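Local coordinates for putative alpha/beta hydrolase fold protein (Candidatus Nitrososphaera gargensis, PDB 5A62) that probably acts as a carboxylesterase-type hydrolase of the alpha/beta hydrolase fold in an ammonia-oxidising archaeon, at residues L26-P31 and L37-E42. Numbering follows the deposited sequence.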
# COMPACT_ATOMS: atom_id res chain seq x y z
N LEU A 26 9.39 -3.64 28.35
CA LEU A 26 8.24 -3.01 27.70
C LEU A 26 8.74 -2.37 26.43
O LEU A 26 9.79 -1.73 26.40
CB LEU A 26 7.67 -1.91 28.58
CG LEU A 26 7.16 -2.32 29.98
CD1 LEU A 26 6.58 -1.17 30.73
CD2 LEU A 26 6.16 -3.44 29.95
N VAL A 27 7.97 -2.55 25.35
CA VAL A 27 8.29 -2.01 24.05
C VAL A 27 7.25 -0.99 23.66
O VAL A 27 6.08 -1.34 23.67
CB VAL A 27 8.31 -3.16 23.01
CG1 VAL A 27 8.65 -2.63 21.62
CG2 VAL A 27 9.28 -4.27 23.43
N LEU A 28 7.70 0.20 23.34
CA LEU A 28 6.83 1.33 23.00
C LEU A 28 6.86 1.54 21.52
O LEU A 28 7.93 1.70 20.93
CB LEU A 28 7.18 2.64 23.69
CG LEU A 28 7.42 2.50 25.18
CD1 LEU A 28 7.74 3.85 25.77
CD2 LEU A 28 6.25 1.96 25.91
N ILE A 29 5.67 1.59 20.89
CA ILE A 29 5.56 1.77 19.42
C ILE A 29 4.68 2.96 19.12
O ILE A 29 3.49 2.96 19.45
CB ILE A 29 5.07 0.51 18.74
CG1 ILE A 29 5.76 -0.76 19.27
CG2 ILE A 29 5.25 0.63 17.26
CD1 ILE A 29 5.44 -2.01 18.50
N HIS A 30 5.27 3.98 18.53
CA HIS A 30 4.64 5.25 18.22
C HIS A 30 3.67 5.18 17.03
O HIS A 30 3.65 4.21 16.28
CB HIS A 30 5.71 6.32 17.98
CG HIS A 30 6.53 6.11 16.75
ND1 HIS A 30 6.03 6.43 15.51
CD2 HIS A 30 7.82 5.71 16.53
CE1 HIS A 30 6.97 6.21 14.60
NE2 HIS A 30 8.05 5.74 15.18
N PRO A 31 2.85 6.23 16.84
CA PRO A 31 1.88 6.28 15.75
C PRO A 31 2.50 6.82 14.48
O PRO A 31 3.62 7.26 14.45
CB PRO A 31 0.86 7.28 16.26
CG PRO A 31 1.61 8.19 17.06
CD PRO A 31 2.62 7.34 17.77
N LEU A 37 10.29 10.85 20.58
CA LEU A 37 9.99 12.08 21.34
C LEU A 37 8.61 12.10 21.93
O LEU A 37 8.36 12.79 22.93
CB LEU A 37 10.28 13.33 20.51
CG LEU A 37 11.67 13.34 19.82
CD1 LEU A 37 11.85 14.57 18.94
CD2 LEU A 37 12.79 13.11 20.81
N ILE A 38 7.66 11.35 21.38
CA ILE A 38 6.29 11.35 21.88
C ILE A 38 6.22 10.63 23.20
O ILE A 38 5.23 10.77 23.89
CB ILE A 38 5.33 10.73 20.83
CG1 ILE A 38 3.95 11.39 20.88
CG2 ILE A 38 5.22 9.23 20.94
CD1 ILE A 38 2.98 10.90 19.81
N TRP A 39 7.25 9.84 23.56
CA TRP A 39 7.23 8.91 24.70
C TRP A 39 8.06 9.41 25.87
O TRP A 39 8.32 8.67 26.84
CB TRP A 39 7.72 7.51 24.28
CG TRP A 39 6.88 6.75 23.33
CD1 TRP A 39 7.30 6.13 22.13
CD2 TRP A 39 5.52 6.33 23.50
NE1 TRP A 39 6.25 5.49 21.57
CE2 TRP A 39 5.17 5.52 22.39
CE3 TRP A 39 4.56 6.52 24.48
CZ2 TRP A 39 3.95 4.97 22.25
CZ3 TRP A 39 3.36 5.95 24.35
CH2 TRP A 39 3.03 5.18 23.20
N ASP A 40 8.46 10.67 25.87
CA ASP A 40 9.38 11.13 26.90
C ASP A 40 8.91 10.85 28.32
O ASP A 40 9.62 10.27 29.15
CB ASP A 40 9.70 12.65 26.68
CG ASP A 40 8.42 13.62 26.60
OD1 ASP A 40 7.21 13.22 26.62
OD2 ASP A 40 8.67 14.87 26.50
N TYR A 41 7.69 11.27 28.59
CA TYR A 41 7.10 11.08 29.87
C TYR A 41 6.98 9.62 30.23
O TYR A 41 7.30 9.19 31.35
CB TYR A 41 5.72 11.72 29.96
CG TYR A 41 4.99 11.48 31.26
CD1 TYR A 41 5.40 12.11 32.42
CD2 TYR A 41 3.96 10.57 31.34
CE1 TYR A 41 4.76 11.87 33.63
CE2 TYR A 41 3.31 10.33 32.53
CZ TYR A 41 3.70 11.02 33.66
OH TYR A 41 3.05 10.74 34.86
N GLU A 42 6.51 8.83 29.30
CA GLU A 42 6.28 7.44 29.56
C GLU A 42 7.58 6.69 29.84
O GLU A 42 7.58 5.79 30.67
CB GLU A 42 5.58 6.75 28.34
CG GLU A 42 4.16 7.17 28.14
CD GLU A 42 3.97 8.48 27.49
OE1 GLU A 42 4.91 9.20 27.07
OE2 GLU A 42 2.77 8.84 27.33
O HOH W 1 8.25 4.12 19.66
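Ile38 meets the loop that leaves strand 25-29 in two places: its CD1 comes within 4.1 Å of CG at the outer corner of Pro31 and equally near CD, while its CG2 lies near CB of His30. The same CG2 covers one face of the Trp39 indole toward the rim. Leu28 takes the opposite face, its CB 3.7 Å from the centroid of the five-membered ring and 12° off the normal, a CH-pi contact; Leu28 CD1 extends the contact, reaching Trp39 CG. The indole is thus clamped between residues of both segments. With Trp39 CG anti to the carbonyl carbon (chi1 -65°), the ring edge is turned to the strand end, where CZ2 comes 3.5 Å from Ile29 O. Farther on, Glu42 brings CB to Leu28 CD1, and its carboxylate turns away to a salt bridge with Lys254 and a hydrogen bond with Tyr259. The contact joins strand 25-29 to helix 40-48, the first half of the beta-alpha-beta crossover to strand 52-56. One water donates to Leu28 O at 2.8 Å and weakly accepts from His30 N and Trp39 NE1. Apolar faces thus fix the indole between Leu28 and Ile38, while a single buried water serves its polar edge.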